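PDB 4EDP: ABC transporter, substrate-binding protein from Clostridium perfringens, which probably binds a solute outside the cell membrane and delivers it to the membrane part of an ABC importer. Local coordinates for residues L37-W42 against I87-L92; G104-L109 against T266-K271; E163-I168 against L208-V213. All coordinates share one frame; numbering follows the deposited sequence.

How the contacts relate
Contacts 1 and 2 sit together, their centres about 10 Å apart. Strand 89-93 of contact 1 pairs antiparallel with strand 262-269 of contact 2. Leu92 O and Thr266 N approach to 2.8 Å, a probable hydrogen bond. Contact 3 lies on the opposite side of the chain's centre, its centre about 41 Å from that of contact 1 and about 42 Å from that of contact 2. Along the chain contact 1 closes first. Contact 2 then opens, and contact 3 lies nested in the loop closed by contact 2. This order is consistent with a two-lobed periplasmic-binding-protein fold, in which the chain visits the far lobe and returns to the first.

Contact 1 of 3, residues L37-W42 against I87-L92; sequences LVVSTW and IDITYL. With ACT (acetate ion), chain F; ACT (acetate ion), chain E.
Ser40 and Tyr91 carry much of this contact between two parallel strands in the sheet of one lobe of the solute-binding-protein fold. The strands 37-41 and 89-92 run 16° apart, with Val39 bridged to Ile89 and Ser40 to Thr90. Both backbone polar atoms of Ser40 are used. Ser40 N gives a bond to Ile89 O (2.9 Å), and Ser40 O takes one from Tyr91 N (2.8 Å). Ser40 CB lies 3.6 Å from Ile87 CD1. The Ser40 hydroxyl turns to Arg75 of helix 72-81, which also makes a cation-pi contact with Trp42.

On the Val39 face, Val39 CG1 lies 3.8 Å from Tyr91 CD1. CZ3 of Trp42 reaches CB of Tyr91, the two side chains crossing at about a right angle. The Tyr91 hydroxyl gives a hydrogen bond to one acetate ion, and Thr41 OG1 gives one to another. Both ions are probably from the crystallisation liquor.

At the start of the strands, Val38 O receives two donors, Asp88 N and Ile89 N. Asp88 CG stands beside its own backbone N (chi1 -67°), which brings the carboxylate back to Val38. Asp88 OD1 is bonded to Ser273 and Asn275. Asp88 OD2 takes the nearly straight bond from Val38 N (2.9 Å, 176°) on its anti lone pair.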
ATOM      1  N   LEU A  37      25.776   3.961  -5.869  1.00 35.56           N
ATOM      2  CA  LEU A  37      24.439   3.433  -6.098  1.00 32.08           C
ATOM      3  C   LEU A  37      23.454   4.587  -6.033  1.00 29.62           C
ATOM      4  O   LEU A  37      23.346   5.252  -5.000  1.00 28.89           O
ATOM      5  CB  LEU A  37      24.103   2.373  -5.049  1.00 31.16           C
ATOM      6  CG  LEU A  37      22.862   1.515  -5.280  1.00 31.65           C
ATOM      7  CD1 LEU A  37      23.053   0.633  -6.520  1.00 33.81           C
ATOM      8  CD2 LEU A  37      22.577   0.653  -4.054  1.00 34.14           C
ATOM      9  N   VAL A  38      22.741   4.825  -7.133  1.00 27.66           N
ATOM     10  CA  VAL A  38      21.750   5.899  -7.206  1.00 26.71           C
ATOM     11  C   VAL A  38      20.364   5.329  -6.918  1.00 24.66           C
ATOM     12  O   VAL A  38      19.895   4.432  -7.627  1.00 23.85           O
ATOM     13  CB  VAL A  38      21.755   6.589  -8.592  1.00 27.79           C
ATOM     14  CG1 VAL A  38      20.684   7.672  -8.651  1.00 28.89           C
ATOM     15  CG2 VAL A  38      23.140   7.168  -8.889  1.00 29.70           C
ATOM     16  N   VAL A  39      19.719   5.847  -5.877  1.00 22.88           N
ATOM     17  CA  VAL A  39      18.413   5.349  -5.457  1.00 22.45           C
ATOM     18  C   VAL A  39      17.276   6.356  -5.655  1.00 21.62           C
ATOM     19  O   VAL A  39      17.328   7.467  -5.127  1.00 22.63           O
ATOM     20  CB  VAL A  39      18.451   4.983  -3.958  1.00 21.65           C
ATOM     21  CG1 VAL A  39      17.078   4.517  -3.492  1.00 22.31           C
ATOM     22  CG2 VAL A  39      19.536   3.938  -3.672  1.00 21.84           C
ATOM     23  N   SER A  40      16.262   5.972  -6.425  1.00 21.12           N
ATOM     24  CA  SER A  40      15.080   6.815  -6.629  1.00 21.35           C
ATOM     25  C   SER A  40      14.080   6.465  -5.526  1.00 20.77           C
ATOM     26  O   SER A  40      13.605   5.324  -5.461  1.00 20.30           O
ATOM     27  CB  SER A  40      14.479   6.562  -8.005  1.00 21.33           C
ATOM     28  OG  SER A  40      13.265   7.266  -8.180  1.00 22.53           O
ATOM     29  N   THR A  41      13.746   7.433  -4.671  1.00 21.73           N
ATOM     30  CA  THR A  41      12.834   7.182  -3.562  1.00 21.72           C
ATOM     31  C   THR A  41      12.180   8.476  -3.068  1.00 23.45           C
ATOM     32  O   THR A  41      12.513   9.565  -3.533  1.00 24.08           O
ATOM     33  CB  THR A  41      13.574   6.488  -2.393  1.00 21.68           C
ATOM     34  OG1 THR A  41      12.629   5.965  -1.443  1.00 23.73           O
ATOM     35  CG2 THR A  41      14.549   7.452  -1.711  1.00 26.15           C
ATOM     36  N   TRP A  42      11.241   8.349  -2.137  1.00 24.04           N
ATOM     37  CA  TRP A  42      10.532   9.511  -1.586  1.00 26.52           C
ATOM     38  C   TRP A  42      11.424  10.359  -0.694  1.00 29.52           C
ATOM     39  O   TRP A  42      11.331  11.593  -0.695  1.00 31.01           O
ATOM     40  CB  TRP A  42       9.315   9.064  -0.766  1.00 25.73           C
ATOM     41  CG  TRP A  42       8.345   8.222  -1.540  1.00 24.41           C
ATOM     42  CD1 TRP A  42       7.333   8.663  -2.341  1.00 24.05           C
ATOM     43  CD2 TRP A  42       8.297   6.790  -1.586  1.00 22.17           C
ATOM     44  NE1 TRP A  42       6.667   7.596  -2.891  1.00 25.54           N
ATOM     45  CE2 TRP A  42       7.235   6.436  -2.435  1.00 23.99           C
ATOM     46  CE3 TRP A  42       9.050   5.778  -0.992  1.00 23.67           C
ATOM     47  CZ2 TRP A  42       6.905   5.106  -2.705  1.00 22.74           C
ATOM     48  CZ3 TRP A  42       8.711   4.451  -1.256  1.00 21.01           C
ATOM     49  CH2 TRP A  42       7.660   4.135  -2.108  1.00 21.76           C
ATOM     50  N   ILE A  87      19.614   6.160 -12.650  1.00 26.29           N
ATOM     51  CA  ILE A  87      19.061   5.484 -11.483  1.00 24.89           C
ATOM     52  C   ILE A  87      19.369   3.974 -11.542  1.00 23.37           C
ATOM     53  O   ILE A  87      19.255   3.353 -12.600  1.00 22.52           O
ATOM     54  CB  ILE A  87      17.540   5.742 -11.394  1.00 24.72           C
ATOM     55  CG1 ILE A  87      17.275   7.240 -11.185  1.00 28.59           C
ATOM     56  CG2 ILE A  87      16.909   4.938 -10.261  1.00 22.06           C
ATOM     57  CD1 ILE A  87      15.818   7.592 -11.132  1.00 34.92           C
ATOM     58  N   ASP A  88      19.766   3.407 -10.400  1.00 22.98           N
ATOM     59  CA  ASP A  88      20.079   1.974 -10.268  1.00 22.27           C
ATOM     60  C   ASP A  88      18.881   1.202  -9.683  1.00 22.02           C
ATOM     61  O   ASP A  88      18.485   0.138 -10.173  1.00 21.50           O
ATOM     62  CB  ASP A  88      21.308   1.797  -9.384  1.00 22.44           C
ATOM     63  CG  ASP A  88      22.578   2.349 -10.031  1.00 25.41           C
ATOM     64  OD1 ASP A  88      22.883   1.928 -11.175  1.00 26.37           O
ATOM     65  OD2 ASP A  88      23.291   3.157  -9.387  1.00 25.12           O
ATOM     66  N   ILE A  89      18.329   1.722  -8.606  1.00 22.30           N
ATOM     67  CA  ILE A  89      17.162   1.070  -8.023  1.00 21.44           C
ATOM     68  C   ILE A  89      16.076   2.080  -7.731  1.00 20.39           C
ATOM     69  O   ILE A  89      16.355   3.233  -7.396  1.00 20.50           O
ATOM     70  CB  ILE A  89      17.462   0.248  -6.777  1.00 22.52           C
ATOM     71  CG1 ILE A  89      17.947   1.111  -5.645  1.00 24.44           C
ATOM     72  CG2 ILE A  89      18.452  -0.889  -7.082  1.00 25.43           C
ATOM     73  CD1 ILE A  89      17.813   0.404  -4.343  1.00 27.08           C
ATOM     74  N   THR A  90      14.836   1.615  -7.834  1.00 18.00           N
ATOM     75  CA  THR A  90      13.677   2.461  -7.690  1.00 18.39           C
ATOM     76  C   THR A  90      12.643   1.951  -6.703  1.00 16.58           C
ATOM     77  O   THR A  90      12.157   0.815  -6.817  1.00 14.23           O
ATOM     78  CB  THR A  90      12.995   2.596  -9.068  1.00 18.47           C
ATOM     79  OG1 THR A  90      13.918   3.182 -10.011  1.00 18.58           O
ATOM     80  CG2 THR A  90      11.728   3.447  -8.988  1.00 21.15           C
ATOM     81  N   TYR A  91      12.326   2.797  -5.735  1.00 15.87           N
ATOM     82  CA  TYR A  91      11.288   2.524  -4.728  1.00 15.62           C
ATOM     83  C   TYR A  91       9.973   3.166  -5.209  1.00 15.83           C
ATOM     84  O   TYR A  91       9.936   4.363  -5.497  1.00 16.94           O
ATOM     85  CB  TYR A  91      11.635   3.161  -3.375  1.00 15.59           C
ATOM     86  CG  TYR A  91      12.623   2.477  -2.453  1.00 17.41           C
ATOM     87  CD1 TYR A  91      13.988   2.537  -2.672  1.00 19.17           C
ATOM     88  CD2 TYR A  91      12.183   1.842  -1.298  1.00 18.71           C
ATOM     89  CE1 TYR A  91      14.888   1.940  -1.779  1.00 20.35           C
ATOM     90  CE2 TYR A  91      13.062   1.247  -0.416  1.00 18.20           C
ATOM     91  CZ  TYR A  91      14.418   1.299  -0.661  1.00 20.50           C
ATOM     92  OH  TYR A  91      15.288   0.724   0.223  1.00 19.93           O
ATOM     93  N   LEU A  92       8.900   2.383  -5.303  1.00 15.31           N
ATOM     94  CA  LEU A  92       7.581   2.889  -5.698  1.00 15.42           C
ATOM     95  C   LEU A  92       6.467   2.086  -5.052  1.00 15.12           C
ATOM     96  O   LEU A  92       6.661   0.940  -4.627  1.00 14.03           O
ATOM     97  CB  LEU A  92       7.357   2.773  -7.225  1.00 14.69           C
ATOM     98  CG  LEU A  92       8.203   3.615  -8.201  1.00 16.13           C
ATOM     99  CD1 LEU A  92       8.103   3.082  -9.641  1.00 15.56           C
ATOM    100  CD2 LEU A  92       7.784   5.075  -8.099  1.00 15.49           C
TER
HETATM  101  C   ACT F 404      11.390   6.388   1.693  0.50 24.67           C
HETATM  102  O   ACT F 404      10.607   7.139   2.317  0.50 24.80           O
HETATM  103  OXT ACT F 404      12.158   6.951   0.874  0.50 24.52           O
HETATM  104  CH3 ACT F 404      11.406   4.901   1.921  0.50 23.86           C
HETATM  105  C   ACT E 403      13.432   0.453   3.238  1.00 27.30           C
HETATM  106  O   ACT E 403      14.268  -0.133   2.497  1.00 25.80           O
HETATM  107  OXT ACT E 403      12.833  -0.263   4.083  1.00 27.78           O
HETATM  108  CH3 ACT E 403      13.157   1.926   3.142  1.00 25.30           C

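Contact 2 of 3, residues G104-L109 against T266-K271; sequences GIFDKL and TININK. With ACT (acetate ion), chain H.
Phe106 and Asn268 stack across the contact. Asn268 CB sits over the centre of the Phe106 ring, 3.6 Å from its centroid, in a CH-pi contact. The amide plane is 12° from the ring plane. On the opposite face of the ring lies Ile105 CB, toward the rim. A second apolar contact joins CD2 of Leu109 to CD1 of Ile269 at 3.7 Å.

Backbone bonds bridge Phe106 and Asn270. Lys271 N gives a straight bond to Ile105 O (2.8 Å, 176°), and Asp107 N bonds to Ile269 O (3.0 Å). The loop that follows helix 94-103 thus meets segment 266-271, in the same lobe of the binding-protein fold as contact 1. The helix closes in a Schellman motif at Gly104.

Polar side chains complete the join. Lys271 bends at chi3 (-66°) to bring NZ above the carbonyl plane of Gly104 O, 3.0 Å away; NZ also bonds to an acetate. Asp107 OD1 rests 3.4 Å from Lys271 CG, while its OD2 forms a salt bridge with Lys276. Asn268 OD1 accepts a bond from Gly133 N. One water gives bonds to Asp107 O and Asn268 OD1 and accepts one from Ile269 N (2.9 Å).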
ATOM      1  N   GLY A 104       8.724  -0.985 -19.581  1.00 23.88           N
ATOM      2  CA  GLY A 104       9.976  -1.644 -19.930  1.00 23.99           C
ATOM      3  C   GLY A 104      11.198  -1.041 -19.277  1.00 23.67           C
ATOM      4  O   GLY A 104      12.314  -1.217 -19.772  1.00 25.86           O
ATOM      5  N   ILE A 105      10.980  -0.367 -18.151  0.50 22.46           N
ATOM      6  CA  ILE A 105      12.036   0.318 -17.403  0.50 22.42           C
ATOM      7  C   ILE A 105      12.805  -0.533 -16.409  0.50 20.89           C
ATOM      8  O   ILE A 105      13.940  -0.203 -16.056  0.50 20.96           O
ATOM      9  CB  ILE A 105      11.426   1.453 -16.548  0.50 22.31           C
ATOM     10  CG1 ILE A 105      10.564   2.363 -17.418  0.50 25.11           C
ATOM     11  CG2 ILE A 105      12.521   2.239 -15.819  0.50 22.46           C
ATOM     12  CD1 ILE A 105      11.293   2.898 -18.617  0.50 27.01           C
ATOM     13  N   PHE A 106      12.190  -1.624 -15.967  1.00 18.98           N
ATOM     14  CA  PHE A 106      12.760  -2.470 -14.925  1.00 18.94           C
ATOM     15  C   PHE A 106      13.093  -3.883 -15.378  1.00 19.70           C
ATOM     16  O   PHE A 106      12.422  -4.452 -16.228  1.00 20.37           O
ATOM     17  CB  PHE A 106      11.785  -2.591 -13.744  1.00 16.89           C
ATOM     18  CG  PHE A 106      11.338  -1.273 -13.169  1.00 16.67           C
ATOM     19  CD1 PHE A 106      12.261  -0.282 -12.879  1.00 17.92           C
ATOM     20  CD2 PHE A 106      10.017  -1.071 -12.809  1.00 16.43           C
ATOM     21  CE1 PHE A 106      11.859   0.920 -12.329  1.00 18.53           C
ATOM     22  CE2 PHE A 106       9.606   0.137 -12.245  1.00 17.80           C
ATOM     23  CZ  PHE A 106      10.533   1.126 -12.003  1.00 19.00           C
ATOM     24  N   ASP A 107      14.114  -4.459 -14.768  1.00 18.29           N
ATOM     25  CA  ASP A 107      14.497  -5.818 -15.096  1.00 19.95           C
ATOM     26  C   ASP A 107      13.677  -6.902 -14.419  1.00 18.47           C
ATOM     27  O   ASP A 107      13.276  -6.748 -13.259  1.00 18.17           O
ATOM     28  CB  ASP A 107      15.916  -6.117 -14.582  1.00 21.09           C
ATOM     29  CG  ASP A 107      17.015  -5.740 -15.538  1.00 24.95           C
ATOM     30  OD1 ASP A 107      16.752  -5.277 -16.670  1.00 28.34           O
ATOM     31  OD2 ASP A 107      18.175  -5.970 -15.138  1.00 29.31           O
ATOM     32  N   LYS A 108      13.419  -7.996 -15.136  0.50 19.07           N
ATOM     33  CA  LYS A 108      12.761  -9.155 -14.533  0.50 18.23           C
ATOM     34  C   LYS A 108      13.916  -9.707 -13.684  0.50 17.70           C
ATOM     35  O   LYS A 108      15.014  -9.922 -14.198  0.50 18.32           O
ATOM     36  CB  LYS A 108      12.285 -10.151 -15.592  0.50 19.51           C
ATOM     37  CG  LYS A 108      11.472 -11.324 -15.046  0.50 20.76           C
ATOM     38  CD  LYS A 108      11.147 -12.313 -16.152  0.50 23.70           C
ATOM     39  CE  LYS A 108      10.348 -13.520 -15.660  0.50 25.75           C
ATOM     40  NZ  LYS A 108       8.967 -13.168 -15.247  0.50 25.58           N
ATOM     41  N   LEU A 109      13.684  -9.933 -12.397  1.00 15.58           N
ATOM     42  CA  LEU A 109      14.769 -10.319 -11.491  1.00 16.35           C
ATOM     43  C   LEU A 109      15.121 -11.782 -11.341  1.00 17.65           C
ATOM     44  O   LEU A 109      14.257 -12.649 -11.377  1.00 16.86           O
ATOM     45  CB  LEU A 109      14.482  -9.751 -10.113  1.00 15.84           C
ATOM     46  CG  LEU A 109      14.288  -8.232 -10.004  1.00 15.19           C
ATOM     47  CD1 LEU A 109      14.087  -7.862  -8.526  1.00 16.25           C
ATOM     48  CD2 LEU A 109      15.484  -7.470 -10.606  1.00 16.45           C
ATOM     49  N   THR A 266       7.406  -1.534  -3.461  1.00 12.79           N
ATOM     50  CA  THR A 266       8.393  -2.463  -3.966  1.00 13.79           C
ATOM     51  C   THR A 266       9.685  -1.782  -4.379  1.00 14.55           C
ATOM     52  O   THR A 266       9.735  -0.565  -4.511  1.00 13.45           O
ATOM     53  CB  THR A 266       7.846  -3.183  -5.228  1.00 13.58           C
ATOM     54  OG1 THR A 266       7.721  -2.255  -6.311  1.00 13.07           O
ATOM     55  CG2 THR A 266       6.494  -3.862  -4.956  1.00 12.19           C
ATOM     56  N   ILE A 267      10.730  -2.580  -4.592  1.00 13.95           N
ATOM     57  CA  ILE A 267      12.019  -2.056  -5.064  1.00 14.78           C
ATOM     58  C   ILE A 267      12.364  -2.794  -6.350  1.00 14.37           C
ATOM     59  O   ILE A 267      12.386  -4.032  -6.379  1.00 15.99           O
ATOM     60  CB  ILE A 267      13.194  -2.293  -4.085  1.00 14.71           C
ATOM     61  CG1 ILE A 267      12.857  -1.828  -2.680  1.00 19.24           C
ATOM     62  CG2 ILE A 267      14.480  -1.608  -4.609  1.00 17.12           C
ATOM     63  CD1 ILE A 267      13.903  -2.213  -1.635  1.00 19.73           C
ATOM     64  N   ASN A 268      12.621  -2.028  -7.403  1.00 14.86           N
ATOM     65  CA  ASN A 268      13.002  -2.548  -8.711  1.00 15.19           C
ATOM     66  C   ASN A 268      14.404  -2.135  -9.129  1.00 16.94           C
ATOM     67  O   ASN A 268      14.939  -1.107  -8.663  1.00 16.55           O
ATOM     68  CB  ASN A 268      12.013  -2.030  -9.760  1.00 15.37           C
ATOM     69  CG  ASN A 268      10.784  -2.858  -9.831  1.00 15.80           C
ATOM     70  OD1 ASN A 268      10.780  -3.890 -10.505  1.00 15.27           O
ATOM     71  ND2 ASN A 268       9.706  -2.410  -9.159  1.00 12.03           N
ATOM     72  N   ILE A 269      14.998  -2.941  -9.998  1.00 16.18           N
ATOM     73  CA  ILE A 269      16.292  -2.629 -10.566  1.00 17.62           C
ATOM     74  C   ILE A 269      16.060  -2.034 -11.953  1.00 18.95           C
ATOM     75  O   ILE A 269      15.393  -2.629 -12.800  1.00 18.19           O
ATOM     76  CB  ILE A 269      17.210  -3.871 -10.706  1.00 17.53           C
ATOM     77  CG1 ILE A 269      17.523  -4.462  -9.331  1.00 18.04           C
ATOM     78  CG2 ILE A 269      18.515  -3.479 -11.407  1.00 18.53           C
ATOM     79  CD1 ILE A 269      18.479  -5.678  -9.358  1.00 19.67           C
ATOM     80  N   ASN A 270      16.588  -0.838 -12.183  1.00 19.98           N
ATOM     81  CA  ASN A 270      16.425  -0.199 -13.489  1.00 21.30           C
ATOM     82  C   ASN A 270      17.220  -0.914 -14.571  1.00 22.05           C
ATOM     83  O   ASN A 270      18.365  -1.291 -14.385  1.00 22.35           O
ATOM     84  CB  ASN A 270      16.776   1.282 -13.439  1.00 22.42           C
ATOM     85  CG  ASN A 270      15.873   2.038 -12.533  1.00 21.26           C
ATOM     86  OD1 ASN A 270      15.787   1.735 -11.337  1.00 22.11           O
ATOM     87  ND2 ASN A 270      15.189   3.051 -13.077  1.00 22.91           N
ATOM     88  N   LYS A 271      16.566  -1.118 -15.699  1.00 23.49           N
ATOM     89  CA  LYS A 271      17.152  -1.833 -16.815  1.00 25.57           C
ATOM     90  C   LYS A 271      18.434  -1.168 -17.333  1.00 27.31           C
ATOM     91  O   LYS A 271      19.355  -1.861 -17.779  1.00 27.56           O
ATOM     92  CB  LYS A 271      16.093  -1.971 -17.912  1.00 27.03           C
ATOM     93  CG  LYS A 271      16.488  -2.837 -19.077  1.00 32.16           C
ATOM     94  CD  LYS A 271      15.299  -3.069 -20.013  1.00 36.52           C
ATOM     95  CE  LYS A 271      14.205  -3.883 -19.346  1.00 38.22           C
ATOM     96  NZ  LYS A 271      13.038  -4.095 -20.255  1.00 42.91           N
TER
HETATM   97  C   ACT H 406       9.659  -5.938 -19.747  0.70 40.65           C
HETATM   98  O   ACT H 406      10.274  -6.693 -18.966  0.70 40.09           O
HETATM   99  OXT ACT H 406      10.374  -5.349 -20.584  0.70 40.78           O
HETATM  100  CH3 ACT H 406       8.169  -5.746 -19.695  0.70 40.59           C
HETATM  101  O   HOH W   1      13.303  -5.004 -11.041  1.00 16.08           O

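Contact 3 of 3, residues E163-I168 against L208-V213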
ATOM      1  N   GLU A 163     -28.990   2.036   8.154  1.00 15.84           N
ATOM      2  CA  GLU A 163     -28.763   2.863   9.334  1.00 16.89           C
ATOM      3  C   GLU A 163     -27.563   3.800   9.176  1.00 16.18           C
ATOM      4  O   GLU A 163     -27.405   4.763   9.965  1.00 17.84           O
ATOM      5  CB  GLU A 163     -28.542   2.013  10.589  1.00 18.17           C
ATOM      6  CG  GLU A 163     -29.726   1.231  11.073  1.00 21.60           C
ATOM      7  CD  GLU A 163     -30.022  -0.065  10.316  1.00 26.87           C
ATOM      8  OE1 GLU A 163     -29.279  -0.482   9.383  1.00 21.21           O
ATOM      9  OE2 GLU A 163     -31.042  -0.688  10.703  1.00 31.49           O
ATOM     10  N   LEU A 164     -26.707   3.544   8.190  1.00 14.04           N
ATOM     11  CA  LEU A 164     -25.524   4.384   7.976  1.00 13.59           C
ATOM     12  C   LEU A 164     -25.700   5.556   6.995  1.00 14.47           C
ATOM     13  O   LEU A 164     -24.703   6.073   6.481  1.00 12.85           O
ATOM     14  CB  LEU A 164     -24.336   3.521   7.578  1.00 13.50           C
ATOM     15  CG  LEU A 164     -23.757   2.616   8.666  1.00 13.97           C
ATOM     16  CD1 LEU A 164     -22.801   1.592   8.076  1.00 14.03           C
ATOM     17  CD2 LEU A 164     -23.064   3.440   9.750  1.00 15.88           C
ATOM     18  N   LYS A 165     -26.943   5.973   6.728  1.00 14.45           N
ATOM     19  CA  LYS A 165     -27.176   7.134   5.847  1.00 14.49           C
ATOM     20  C   LYS A 165     -26.341   8.304   6.338  1.00 14.65           C
ATOM     21  O   LYS A 165     -26.368   8.623   7.529  1.00 14.82           O
ATOM     22  CB  LYS A 165     -28.609   7.649   5.883  1.00 16.13           C
ATOM     23  CG  LYS A 165     -29.729   6.721   5.579  1.00 18.22           C
ATOM     24  CD  LYS A 165     -29.656   6.180   4.207  1.00 13.89           C
ATOM     25  CE  LYS A 165     -30.953   5.422   3.862  1.00 12.32           C
ATOM     26  NZ  LYS A 165     -30.841   4.690   2.566  1.00 12.97           N
ATOM     27  N   ASN A 166     -25.605   8.941   5.430  1.00 14.03           N
ATOM     28  CA  ASN A 166     -24.815  10.115   5.751  1.00 13.42           C
ATOM     29  C   ASN A 166     -23.833   9.866   6.908  1.00 14.59           C
ATOM     30  O   ASN A 166     -23.608  10.766   7.708  1.00 15.27           O
ATOM     31  CB  ASN A 166     -25.746  11.267   6.176  1.00 15.32           C
ATOM     32  CG  ASN A 166     -26.941  11.460   5.251  1.00 16.32           C
ATOM     33  OD1 ASN A 166     -28.093  11.528   5.718  1.00 19.24           O
ATOM     34  ND2 ASN A 166     -26.689  11.559   3.953  1.00 12.84           N
ATOM     35  N   LYS A 167     -23.231   8.682   6.994  1.00 11.67           N
ATOM     36  CA  LYS A 167     -22.324   8.402   8.143  1.00 13.42           C
ATOM     37  C   LYS A 167     -20.976   7.754   7.826  1.00 12.39           C
ATOM     38  O   LYS A 167     -20.222   7.459   8.749  1.00 13.59           O
ATOM     39  CB  LYS A 167     -23.065   7.545   9.170  1.00 14.36           C
ATOM     40  CG  LYS A 167     -24.123   8.261   9.951  1.00 20.21           C
ATOM     41  CD  LYS A 167     -24.774   7.326  10.952  1.00 28.33           C
ATOM     42  CE  LYS A 167     -25.474   8.100  12.063  1.00 31.10           C
ATOM     43  NZ  LYS A 167     -26.444   9.089  11.560  1.00 28.14           N
ATOM     44  N   ILE A 168     -20.652   7.499   6.554  1.00 11.88           N
ATOM     45  CA  ILE A 168     -19.345   6.896   6.260  1.00 11.93           C
ATOM     46  C   ILE A 168     -18.481   7.691   5.291  1.00 12.81           C
ATOM     47  O   ILE A 168     -18.971   8.514   4.522  1.00 13.31           O
ATOM     48  CB  ILE A 168     -19.460   5.414   5.705  1.00 11.06           C
ATOM     49  CG1 ILE A 168     -19.802   5.351   4.223  1.00 12.29           C
ATOM     50  CG2 ILE A 168     -20.454   4.567   6.543  1.00 13.15           C
ATOM     51  CD1 ILE A 168     -19.810   3.904   3.671  1.00 12.95           C
ATOM     52  N   LEU A 208     -24.288   2.247  -2.511  1.00 11.28           N
ATOM     53  CA  LEU A 208     -23.696   2.725  -1.254  1.00 12.27           C
ATOM     54  C   LEU A 208     -23.816   4.248  -1.076  1.00 12.59           C
ATOM     55  O   LEU A 208     -23.651   4.762   0.037  1.00 12.94           O
ATOM     56  CB  LEU A 208     -22.214   2.355  -1.242  1.00 11.74           C
ATOM     57  CG  LEU A 208     -21.394   2.627   0.005  1.00 11.35           C
ATOM     58  CD1 LEU A 208     -21.954   1.803   1.193  1.00 12.01           C
ATOM     59  CD2 LEU A 208     -19.930   2.268  -0.266  1.00 10.70           C
ATOM     60  N   LYS A 209     -24.112   4.951  -2.165  1.00 12.92           N
ATOM     61  CA  LYS A 209     -24.175   6.424  -2.167  1.00 14.44           C
ATOM     62  C   LYS A 209     -24.889   7.102  -1.008  1.00 13.77           C
ATOM     63  O   LYS A 209     -24.380   8.085  -0.497  1.00 15.09           O
ATOM     64  CB  LYS A 209     -24.731   6.979  -3.472  1.00 16.06           C
ATOM     65  CG  LYS A 209     -23.868   6.759  -4.720  1.00 21.18           C
ATOM     66  CD  LYS A 209     -24.603   7.204  -6.002  1.00 25.69           C
ATOM     67  CE  LYS A 209     -24.970   8.688  -6.008  1.00 29.47           C
ATOM     68  NZ  LYS A 209     -23.776   9.596  -5.900  1.00 34.17           N
ATOM     69  N   PRO A 210     -26.082   6.627  -0.613  1.00 12.90           N
ATOM     70  CA  PRO A 210     -26.749   7.311   0.504  1.00 12.24           C
ATOM     71  C   PRO A 210     -25.982   7.356   1.810  1.00 11.80           C
ATOM     72  O   PRO A 210     -26.237   8.245   2.641  1.00 13.35           O
ATOM     73  CB  PRO A 210     -28.045   6.519   0.690  1.00 12.95           C
ATOM     74  CG  PRO A 210     -28.307   5.916  -0.634  1.00 13.26           C
ATOM     75  CD  PRO A 210     -26.939   5.597  -1.214  1.00 13.47           C
ATOM     76  N   ASN A 211     -25.052   6.418   2.008  1.00 10.89           N
ATOM     77  CA  ASN A 211     -24.277   6.377   3.240  1.00 10.29           C
ATOM     78  C   ASN A 211     -22.961   7.172   3.202  1.00 11.84           C
ATOM     79  O   ASN A 211     -22.356   7.443   4.255  1.00 13.71           O
ATOM     80  CB  ASN A 211     -23.948   4.912   3.545  1.00 11.66           C
ATOM     81  CG  ASN A 211     -25.179   4.096   3.847  1.00 11.57           C
ATOM     82  OD1 ASN A 211     -26.298   4.629   3.905  1.00 12.94           O
ATOM     83  ND2 ASN A 211     -24.988   2.784   4.068  1.00 12.33           N
ATOM     84  N   VAL A 212     -22.500   7.521   2.010  1.00 11.91           N
ATOM     85  CA  VAL A 212     -21.218   8.207   1.851  1.00 12.73           C
ATOM     86  C   VAL A 212     -21.292   9.726   2.017  1.00 13.36           C
ATOM     87  O   VAL A 212     -21.936  10.421   1.251  1.00 14.68           O
ATOM     88  CB  VAL A 212     -20.593   7.880   0.489  1.00 13.58           C
ATOM     89  CG1 VAL A 212     -19.242   8.580   0.356  1.00 14.10           C
ATOM     90  CG2 VAL A 212     -20.431   6.387   0.349  1.00 12.98           C
ATOM     91  N   VAL A 213     -20.636  10.221   3.050  1.00 13.99           N
ATOM     92  CA  VAL A 213     -20.562  11.649   3.343  1.00 15.58           C
ATOM     93  C   VAL A 213     -19.563  12.262   2.393  1.00 17.56           C
ATOM     94  O   VAL A 213     -19.792  13.343   1.827  1.00 19.63           O
ATOM     95  CB  VAL A 213     -20.111  11.866   4.785  1.00 16.19           C
ATOM     96  CG1 VAL A 213     -19.794  13.332   5.039  1.00 19.35           C
ATOM     97  CG2 VAL A 213     -21.179  11.356   5.715  1.00 16.56           C
TER
HETATM   98  O   HOH W   2     -28.323   3.300   2.698  1.00 11.54           O
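Asn211 O is met by two donors from the loop 163-168. The bond from Ile168 N to Asn211 O is 2.9 Å long and lines up closely with the carbonyl. Lys167 N makes a weak one. Val213 N gives a bond back to Ile168 O (2.8 Å). Nearer the turn, Asn166 N bonds to Pro210 O (2.9 Å), using a lone pair in the plane of the carbonyl.

The Asn211 side chain is buried, and both ends of its amide have partners. Its CG lies beside the backbone N (chi1 -65°), which sets the amide against the Leu164-Lys165 peptide. ND2 gives bonds to Leu159 O and Lys161 O. Asn211 OD1 accepts a bond from a water (2.7 Å), which accepts one from Lys165 NZ (2.9 Å). Lys165 N lies near OD1 at too poor an angle for a bond.

CD1 of Ile168 meets CD1 of Leu208 at 3.9 Å, the side chains crossing at about a right angle. Ile168 CG1 lies 4.1 Å from Val212 CG2. The type II turn from Leu164 to Lys167 leads into strand 168-171; the chain then passes through three helices and returns as the parallel strand 212-216, as in the alpha/beta lobes of periplasmic binding proteins.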